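PDB 6DXO: RNA polymerase ECF-subfamily sigma factor, which directs RNA polymerase to specific initiation sites as an ECF sigma factor and is probably held inactive by an anti-sigma factor until its release. Local coordinates for residues 116-119 with 120-124; 62-65 with 66-69; 92-95 with 96-100. All blocks are in the same frame, centred on the assembly; numbering follows the deposited sequence.

Contact 1 (116-119 with 120-124); sequences SVAE and TARVM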
ATOM      1  N   SER A 116      23.682  -2.425  -0.442  1.00 19.69           N
ATOM      2  CA  SER A 116      24.884  -2.956   0.193  1.00 23.52           C
ATOM      3  C   SER A 116      24.872  -2.671   1.688  1.00 24.20           C
ATOM      4  O   SER A 116      24.067  -1.881   2.163  1.00 20.90           O
ATOM      5  CB  SER A 116      26.147  -2.343  -0.436  1.00 23.61           C
ATOM      6  OG  SER A 116      26.277  -0.959  -0.137  1.00 21.81           O
ATOM      7  N   VAL A 117      25.776  -3.304   2.435  1.00 25.88           N
ATOM      8  CA  VAL A 117      25.973  -2.953   3.840  1.00 26.99           C
ATOM      9  C   VAL A 117      26.231  -1.454   4.008  1.00 27.81           C
ATOM     10  O   VAL A 117      25.652  -0.817   4.879  1.00 22.83           O
ATOM     11  CB  VAL A 117      27.151  -3.735   4.482  1.00 26.84           C
ATOM     12  CG1 VAL A 117      27.456  -3.174   5.855  1.00 26.04           C
ATOM     13  CG2 VAL A 117      26.809  -5.212   4.576  1.00 26.64           C
ATOM     14  N   ALA A 118      27.098  -0.889   3.171  1.00 22.44           N
ATOM     15  CA  ALA A 118      27.407   0.538   3.257  1.00 22.78           C
ATOM     16  C   ALA A 118      26.200   1.434   2.967  1.00 23.34           C
ATOM     17  O   ALA A 118      25.931   2.387   3.703  1.00 20.85           O
ATOM     18  CB  ALA A 118      28.572   0.896   2.329  1.00 24.13           C
ATOM     19  N   GLU A 119      25.474   1.129   1.892  1.00 18.52           N
ATOM     20  CA  GLU A 119      24.264   1.874   1.551  1.00 23.06           C
ATOM     21  C   GLU A 119      23.244   1.758   2.686  1.00 19.37           C
ATOM     22  O   GLU A 119      22.685   2.767   3.115  1.00 21.85           O
ATOM     23  CB  GLU A 119      23.664   1.390   0.219  1.00 19.01           C
ATOM     24  CG  GLU A 119      24.475   1.802  -1.019  1.00 19.47           C
ATOM     25  CD  GLU A 119      24.342   0.820  -2.170  1.00 30.02           C
ATOM     26  OE1 GLU A 119      23.622  -0.172  -2.079  1.00 28.35           O
ATOM     27  OE2 GLU A 119      25.050   1.088  -3.261  1.00 32.85           O
ATOM     28  N   THR A 120      23.029   0.538   3.186  1.00 16.41           N
ATOM     29  CA  THR A 120      22.115   0.320   4.316  1.00 19.61           C
ATOM     30  C   THR A 120      22.534   1.120   5.556  1.00 22.52           C
ATOM     31  O   THR A 120      21.713   1.736   6.245  1.00 19.65           O
ATOM     32  CB  THR A 120      21.998  -1.184   4.645  1.00 24.10           C
ATOM     33  OG1 THR A 120      21.439  -1.867   3.512  1.00 18.99           O
ATOM     34  CG2 THR A 120      21.101  -1.420   5.861  1.00 19.38           C
ATOM     35  N   ALA A 121      23.825   1.118   5.845  1.00 21.55           N
ATOM     36  CA  ALA A 121      24.323   1.902   6.969  1.00 25.27           C
ATOM     37  C   ALA A 121      23.954   3.380   6.826  1.00 23.90           C
ATOM     38  O   ALA A 121      23.471   4.000   7.782  1.00 25.93           O
ATOM     39  CB  ALA A 121      25.829   1.726   7.127  1.00 29.70           C
ATOM     40  N   ARG A 122      24.150   3.933   5.630  1.00 17.15           N
ATOM     41  CA  ARG A 122      23.830   5.341   5.392  1.00 20.23           C
ATOM     42  C   ARG A 122      22.350   5.630   5.612  1.00 22.52           C
ATOM     43  O   ARG A 122      21.996   6.619   6.259  1.00 22.98           O
ATOM     44  CB  ARG A 122      24.226   5.795   3.983  1.00 27.05           C
ATOM     45  CG  ARG A 122      25.661   5.518   3.591  1.00 33.77           C
ATOM     46  CD  ARG A 122      26.667   6.292   4.435  1.00 45.54           C
ATOM     47  NE  ARG A 122      28.021   6.077   3.930  1.00 50.14           N
ATOM     48  CZ  ARG A 122      28.782   5.033   4.247  1.00 51.34           C
ATOM     49  NH1 ARG A 122      28.332   4.105   5.084  1.00 50.58           N
ATOM     50  NH2 ARG A 122      29.997   4.915   3.724  1.00 38.34           N
ATOM     51  N   VAL A 123      21.480   4.773   5.070  1.00 18.53           N
ATOM     52  CA  VAL A 123      20.034   4.946   5.242  1.00 18.32           C
ATOM     53  C   VAL A 123      19.571   4.843   6.695  1.00 20.87           C
ATOM     54  O   VAL A 123      18.697   5.609   7.139  1.00 20.71           O
ATOM     55  CB  VAL A 123      19.255   3.895   4.426  1.00 21.86           C
ATOM     56  CG1 VAL A 123      17.741   3.971   4.737  1.00 19.29           C
ATOM     57  CG2 VAL A 123      19.524   4.087   2.946  1.00 23.83           C
ATOM     58  N   MET A 124      20.135   3.887   7.427  1.00 20.52           N
ATOM     59  CA  MET A 124      19.689   3.625   8.797  1.00 28.90           C
ATOM     60  C   MET A 124      20.384   4.496   9.848  1.00 25.99           C
ATOM     61  O   MET A 124      19.977   4.505  11.014  1.00 28.25           O
ATOM     62  CB  MET A 124      19.851   2.143   9.143  1.00 25.17           C
ATOM     63  CG  MET A 124      18.937   1.229   8.325  1.00 23.99           C
ATOM     64  SD  MET A 124      18.909  -0.476   8.892  1.00 28.87           S
ATOM     65  CE  MET A 124      17.908  -0.328  10.379  1.00 35.11           C
TER
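Thr120 grips Ser116 O twice at the start of helix 117-124, where Ser116 and Glu119 form a capping box. Thr120 N donates to Ser116 O at 2.8 Å. Thr120 OG1 donates to the same Ser116 O at 3.0 Å, approaching from above the carbonyl plane. The hydroxyl sits beside its own backbone N (chi1 -62°), which turns it back toward that oxygen. This is the tight side. Thr120 and Ala121 are both buried, and Ala121 CB rests 3.4 Å from Val117 O. Arg110 of helix 101-112 touches Thr120, and Ile131 of helix 128-144 touches Ala121. Helices 117-124 and 128-144 are consistent with the helix-turn-helix of sigma-70 region 4. A valine in place of Thr120 lacks the hydroxyl and would probably leave Ser116 O with just the backbone one of these two bonds.

The loose side is that of the exposed Arg122. A bend at chi2 (-65°) carries its chain back over the preceding turn. Its CG lies 3.1 Å from Ala118 O, but its NH1 makes no hydrogen bond to that oxygen. NH1 has a long, weak ion pair with Glu128. Glu119 is exposed but bound at its backbone N and at its carboxylate OE1. Glu119 N donates to Ser116 OG at 3.0 Å, and Ser116 N meets Glu119 OE1 at 2.8 Å from above the carboxylate plane.

Contact 2 (62-65 with 66-69); sequences GRDF and GAWL
Phe65 and Trp68 meet rim to rim, one helical turn apart. Their six-membered rings are 5.9 Å apart at the centroids, with planes at 61°. Neither ring lies over the face of the other. Phe65 CE1 approaches Trp68 CE3 at 3.7 Å and reaches the indole at its edge. Both side chains leave the backbone with CG anti to N (chi1 -170° for Phe65), which brings the two rims together at an angle.

Leu69 takes a different side of the phenyl ring. Its CG lies over one face, offset toward the rim, and its CD1 is 3.6 Å from Phe65 CE2. These three side chains belong to the first turns of helix 65-79, in sigma-70 region 2, and Asp64 is the N-cap of that helix. Asp64 OD2 accepts from Ala67 N at 3.1 Å through its anti lone pair. The Asp64 carboxylate also packs against Ala67, with OD2 3.6 Å from Ala67 CB.

Tyr22 of helix 12-31 meets the Phe65 ring edge-to-face. Trp68 stacks with Phe58 and has an edge-to-face partner in Trp60. Leu69 reaches Thr47, Phe48 and Ala51 of helix 37-53.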
ATOM      1  N   GLY A  62     -21.041  -2.380 -12.578  1.00 30.70           N
ATOM      2  CA  GLY A  62     -20.568  -1.038 -12.264  1.00 37.59           C
ATOM      3  C   GLY A  62     -19.409  -0.965 -11.278  1.00 42.24           C
ATOM      4  O   GLY A  62     -19.311  -0.017 -10.493  1.00 44.60           O
ATOM      5  N   ARG A  63     -18.521  -1.956 -11.332  1.00 39.09           N
ATOM      6  CA  ARG A  63     -17.424  -2.077 -10.364  1.00 36.03           C
ATOM      7  C   ARG A  63     -16.371  -0.973 -10.492  1.00 32.59           C
ATOM      8  O   ARG A  63     -16.092  -0.482 -11.579  1.00 33.32           O
ATOM      9  CB  ARG A  63     -16.757  -3.447 -10.489  1.00 34.45           C
ATOM     10  CG  ARG A  63     -15.998  -3.651 -11.799  1.00 32.42           C
ATOM     11  CD  ARG A  63     -15.799  -5.126 -12.105  1.00 29.50           C
ATOM     12  NE  ARG A  63     -15.028  -5.327 -13.326  1.00 29.17           N
ATOM     13  CZ  ARG A  63     -15.553  -5.400 -14.546  1.00 35.77           C
ATOM     14  NH1 ARG A  63     -16.869  -5.278 -14.711  1.00 32.37           N
ATOM     15  NH2 ARG A  63     -14.763  -5.579 -15.599  1.00 31.65           N
ATOM     16  N   ASP A  64     -15.783  -0.594  -9.362  1.00 38.21           N
ATOM     17  CA  ASP A  64     -14.728   0.410  -9.330  1.00 32.48           C
ATOM     18  C   ASP A  64     -13.677  -0.103  -8.347  1.00 28.16           C
ATOM     19  O   ASP A  64     -14.001  -0.422  -7.213  1.00 28.29           O
ATOM     20  CB  ASP A  64     -15.291   1.765  -8.882  1.00 33.92           C
ATOM     21  CG  ASP A  64     -14.253   2.878  -8.933  1.00 39.67           C
ATOM     22  OD1 ASP A  64     -14.235   3.626  -9.929  1.00 46.45           O
ATOM     23  OD2 ASP A  64     -13.455   2.998  -7.978  1.00 45.06           O
ATOM     24  N   PHE A  65     -12.435  -0.225  -8.799  1.00 27.61           N
ATOM     25  CA  PHE A  65     -11.429  -0.918  -8.007  1.00 27.70           C
ATOM     26  C   PHE A  65     -11.062  -0.189  -6.706  1.00 21.23           C
ATOM     27  O   PHE A  65     -11.011  -0.808  -5.644  1.00 21.53           O
ATOM     28  CB  PHE A  65     -10.175  -1.215  -8.823  1.00 27.78           C
ATOM     29  CG  PHE A  65      -9.216  -2.127  -8.118  1.00 24.80           C
ATOM     30  CD1 PHE A  65      -9.537  -3.455  -7.913  1.00 24.84           C
ATOM     31  CD2 PHE A  65      -8.001  -1.659  -7.648  1.00 22.83           C
ATOM     32  CE1 PHE A  65      -8.656  -4.305  -7.253  1.00 32.44           C
ATOM     33  CE2 PHE A  65      -7.129  -2.498  -6.989  1.00 23.81           C
ATOM     34  CZ  PHE A  65      -7.450  -3.819  -6.794  1.00 24.87           C
ATOM     35  N   GLY A  66     -10.820   1.116  -6.802  1.00 26.60           N
ATOM     36  CA  GLY A  66     -10.567   1.938  -5.631  1.00 26.27           C
ATOM     37  C   GLY A  66     -11.712   1.903  -4.631  1.00 24.66           C
ATOM     38  O   GLY A  66     -11.502   1.758  -3.430  1.00 19.77           O
ATOM     39  N   ALA A  67     -12.942   2.026  -5.124  1.00 21.44           N
ATOM     40  CA  ALA A  67     -14.110   1.936  -4.257  1.00 24.76           C
ATOM     41  C   ALA A  67     -14.219   0.563  -3.603  1.00 18.89           C
ATOM     42  O   ALA A  67     -14.603   0.443  -2.454  1.00 19.55           O
ATOM     43  CB  ALA A  67     -15.391   2.271  -5.037  1.00 27.66           C
ATOM     44  N   TRP A  68     -13.847  -0.481  -4.338  1.00 18.23           N
ATOM     45  CA  TRP A  68     -13.894  -1.836  -3.809  1.00 14.97           C
ATOM     46  C   TRP A  68     -12.891  -1.998  -2.675  1.00 20.11           C
ATOM     47  O   TRP A  68     -13.198  -2.565  -1.634  1.00 19.92           O
ATOM     48  CB  TRP A  68     -13.576  -2.827  -4.941  1.00 17.43           C
ATOM     49  CG  TRP A  68     -13.789  -4.253  -4.602  1.00 19.48           C
ATOM     50  CD1 TRP A  68     -14.780  -4.781  -3.836  1.00 30.32           C
ATOM     51  CD2 TRP A  68     -12.996  -5.357  -5.052  1.00 20.75           C
ATOM     52  NE1 TRP A  68     -14.648  -6.147  -3.760  1.00 28.49           N
ATOM     53  CE2 TRP A  68     -13.562  -6.529  -4.505  1.00 26.02           C
ATOM     54  CE3 TRP A  68     -11.847  -5.462  -5.846  1.00 22.97           C
ATOM     55  CZ2 TRP A  68     -13.024  -7.804  -4.737  1.00 25.50           C
ATOM     56  CZ3 TRP A  68     -11.308  -6.724  -6.073  1.00 23.90           C
ATOM     57  CH2 TRP A  68     -11.903  -7.880  -5.530  1.00 29.65           C
ATOM     58  N   LEU A  69     -11.684  -1.487  -2.892  1.00 17.55           N
ATOM     59  CA  LEU A  69     -10.662  -1.531  -1.852  1.00 14.69           C
ATOM     60  C   LEU A  69     -11.188  -0.848  -0.581  1.00 15.42           C
ATOM     61  O   LEU A  69     -11.063  -1.370   0.508  1.00 16.72           O
ATOM     62  CB  LEU A  69      -9.389  -0.837  -2.337  1.00 16.60           C
ATOM     63  CG  LEU A  69      -8.548  -1.613  -3.364  1.00 20.68           C
ATOM     64  CD1 LEU A  69      -7.399  -0.761  -3.898  1.00 22.53           C
ATOM     65  CD2 LEU A  69      -8.009  -2.921  -2.776  1.00 20.04           C
TER

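Contact 3 (92-95 with 96-100); sequences LLDA and VRRLN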
ATOM      1  N   LEU A  92       7.716 -16.878   4.482  1.00 38.10           N
ATOM      2  CA  LEU A  92       8.983 -16.162   4.557  1.00 41.15           C
ATOM      3  C   LEU A  92       8.723 -14.680   4.793  1.00 39.07           C
ATOM      4  O   LEU A  92       9.319 -14.067   5.672  1.00 37.94           O
ATOM      5  CB  LEU A  92       9.793 -16.366   3.277  1.00 41.40           C
ATOM      6  CG  LEU A  92      11.071 -15.535   3.178  1.00 39.46           C
ATOM      7  CD1 LEU A  92      11.925 -15.731   4.425  1.00 38.88           C
ATOM      8  CD2 LEU A  92      11.858 -15.870   1.919  1.00 32.85           C
ATOM      9  N   LEU A  93       7.807 -14.114   4.015  1.00 34.58           N
ATOM     10  CA  LEU A  93       7.522 -12.688   4.091  1.00 30.29           C
ATOM     11  C   LEU A  93       6.721 -12.257   5.318  1.00 29.41           C
ATOM     12  O   LEU A  93       6.908 -11.151   5.820  1.00 37.16           O
ATOM     13  CB  LEU A  93       6.865 -12.198   2.791  1.00 28.35           C
ATOM     14  CG  LEU A  93       7.836 -12.142   1.605  1.00 31.12           C
ATOM     15  CD1 LEU A  93       7.112 -11.958   0.276  1.00 38.67           C
ATOM     16  CD2 LEU A  93       8.880 -11.048   1.813  1.00 30.51           C
ATOM     17  N   ASP A  94       5.818 -13.103   5.804  1.00 39.59           N
ATOM     18  CA  ASP A  94       5.092 -12.735   7.016  1.00 43.18           C
ATOM     19  C   ASP A  94       6.000 -12.909   8.238  1.00 34.60           C
ATOM     20  O   ASP A  94       5.825 -12.247   9.257  1.00 35.36           O
ATOM     21  CB  ASP A  94       3.774 -13.501   7.157  1.00 57.98           C
ATOM     22  CG  ASP A  94       3.969 -14.920   7.617  1.00 66.47           C
ATOM     23  OD1 ASP A  94       4.032 -15.821   6.759  1.00 70.03           O
ATOM     24  OD2 ASP A  94       4.048 -15.137   8.841  1.00 71.87           O
ATOM     25  N   ALA A  95       6.992 -13.784   8.113  1.00 33.04           N
ATOM     26  CA  ALA A  95       8.054 -13.861   9.109  1.00 40.94           C
ATOM     27  C   ALA A  95       8.801 -12.528   9.184  1.00 40.04           C
ATOM     28  O   ALA A  95       9.107 -12.044  10.268  1.00 36.79           O
ATOM     29  CB  ALA A  95       9.012 -14.994   8.784  1.00 36.67           C
ATOM     30  N   VAL A  96       9.082 -11.928   8.031  1.00 39.06           N
ATOM     31  CA  VAL A  96       9.778 -10.638   8.004  1.00 30.71           C
ATOM     32  C   VAL A  96       8.974  -9.552   8.712  1.00 30.21           C
ATOM     33  O   VAL A  96       9.525  -8.709   9.414  1.00 30.51           O
ATOM     34  CB  VAL A  96      10.090 -10.169   6.559  1.00 32.35           C
ATOM     35  CG1 VAL A  96      10.705  -8.779   6.581  1.00 35.58           C
ATOM     36  CG2 VAL A  96      11.004 -11.156   5.852  1.00 30.95           C
ATOM     37  N   ARG A  97       7.656  -9.571   8.515  1.00 34.99           N
ATOM     38  CA  ARG A  97       6.792  -8.565   9.118  1.00 38.71           C
ATOM     39  C   ARG A  97       6.769  -8.662  10.645  1.00 41.37           C
ATOM     40  O   ARG A  97       6.342  -7.731  11.321  1.00 42.17           O
ATOM     41  CB  ARG A  97       5.371  -8.667   8.551  1.00 46.43           C
ATOM     42  CG  ARG A  97       5.164  -7.904   7.253  1.00 55.26           C
ATOM     43  CD  ARG A  97       4.341  -6.637   7.481  1.00 64.52           C
ATOM     44  NE  ARG A  97       4.952  -5.736   8.458  1.00 68.14           N
ATOM     45  CZ  ARG A  97       4.369  -4.639   8.932  1.00 67.09           C
ATOM     46  NH1 ARG A  97       3.156  -4.302   8.520  1.00 69.30           N
ATOM     47  NH2 ARG A  97       4.995  -3.876   9.816  1.00 61.55           N
ATOM     48  N   ARG A  98       7.244  -9.786  11.182  1.00 45.02           N
ATOM     49  CA  ARG A  98       7.248 -10.012  12.630  1.00 46.11           C
ATOM     50  C   ARG A  98       8.510  -9.504  13.338  1.00 45.05           C
ATOM     51  O   ARG A  98       8.515  -9.336  14.559  1.00 44.22           O
ATOM     52  CB  ARG A  98       7.024 -11.494  12.947  1.00 54.59           C
ATOM     53  CG  ARG A  98       5.646 -12.015  12.563  1.00 61.62           C
ATOM     54  CD  ARG A  98       5.453 -13.440  13.047  1.00 70.81           C
ATOM     55  NE  ARG A  98       6.382 -14.361  12.401  1.00 79.50           N
ATOM     56  CZ  ARG A  98       6.012 -15.339  11.581  1.00 85.29           C
ATOM     57  NH1 ARG A  98       4.729 -15.531  11.318  1.00 87.30           N
ATOM     58  NH2 ARG A  98       6.924 -16.130  11.035  1.00 87.43           N
ATOM     59  N   LEU A  99       9.577  -9.262  12.578  1.00 37.00           N
ATOM     60  CA  LEU A  99      10.812  -8.735  13.156  1.00 31.08           C
ATOM     61  C   LEU A  99      10.569  -7.366  13.761  1.00 36.28           C
ATOM     62  O   LEU A  99       9.666  -6.646  13.338  1.00 37.42           O
ATOM     63  CB  LEU A  99      11.909  -8.622  12.087  1.00 28.89           C
ATOM     64  CG  LEU A  99      12.280  -9.888  11.323  1.00 28.90           C
ATOM     65  CD1 LEU A  99      13.184  -9.551  10.136  1.00 23.26           C
ATOM     66  CD2 LEU A  99      12.942 -10.905  12.246  1.00 34.66           C
ATOM     67  N   ASN A 100      11.381  -6.996  14.749  1.00 34.25           N
ATOM     68  CA  ASN A 100      11.300  -5.664  15.325  1.00 37.75           C
ATOM     69  C   ASN A 100      11.672  -4.633  14.261  1.00 44.72           C
ATOM     70  O   ASN A 100      12.208  -4.996  13.214  1.00 42.17           O
ATOM     71  CB  ASN A 100      12.199  -5.548  16.563  1.00 43.88           C
ATOM     72  CG  ASN A 100      13.664  -5.364  16.213  1.00 51.72           C
ATOM     73  OD1 ASN A 100      14.091  -5.670  15.102  1.00 54.39           O
ATOM     74  ND2 ASN A 100      14.442  -4.864  17.167  1.00 54.09           N
TER
HETATM   75  O   HOH W   1       5.566 -17.211   9.016  1.00 44.74           O
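Asp94 and Arg98 form a salt bridge one turn apart on helix 89-98, part of sigma-70 region 4. Asp94 OD2 lies 2.6 Å from Arg98 NH1. The two side chains run side by side and point the same way. Their flat ends are turned steeply, with carboxylate and guanidinium planes 80° apart. A water closes the pair from a second direction. It donates to Asp94 OD2 at 2.6 Å and accepts from Arg98 NH2 at 2.7 Å. OD2 is therefore held by both the guanidinium and the water.

The torsions set this up. Asp94 CG sits between the backbone N and the carbonyl carbon (chi1 77°), a crowded position that swings the carboxylate toward Arg98. The arginine chain bends at chi3 (-64°) and lays one guanidinium face over the backbone of the preceding turn. Asp94 O and Ala95 CA lie under that face. Arg98 NH2 comes within 3.3 Å of Ala95 CB, and the small side chain of Ala95 is consistent with this close approach.

The backbone beneath changes its spacing here. Arg97 N bonds four residues back, to Leu93 O. Arg98 N bonds only three back, to Ala95 O, from well above the carbonyl plane. On another flank Val96 CG2 rests 3.4 Å from Leu92 O.

Further out, Leu142 of helix 128-144 packs on Ala95, Val96 and Leu99, and Leu145 touches Ala95 and Arg98. Arg97 makes a salt bridge to Asp42, a residue of the likely polymerase core-binding motif, and touches Val65 of the other protein chain; Gln69 of that chain packs on Leu93 and Asp94. Beyond the turn, Asn100 is the N-cap of helix 101-112, and its OD1 accepts from Gln103 N.

In the fold
The three contacts follow in the order 2, 3, 1 along the chain, and none touches another. Contact 2 belongs to sigma-70 region 2, while contacts 3 and 1 lie in region 4. Contacts 1 and 2 lie on opposite sides of the chain's centre, with their centres 39 Å apart. Contact 3 is the most central, about 10 Å from the centre of the chain. Its centre is 20 Å from that of contact 1, with nearest atoms about 8 Å apart, and 30 Å from that of contact 2. Contact 3 also ties the two regions through Arg97. It is the one contact of the three touched by the other protein chain.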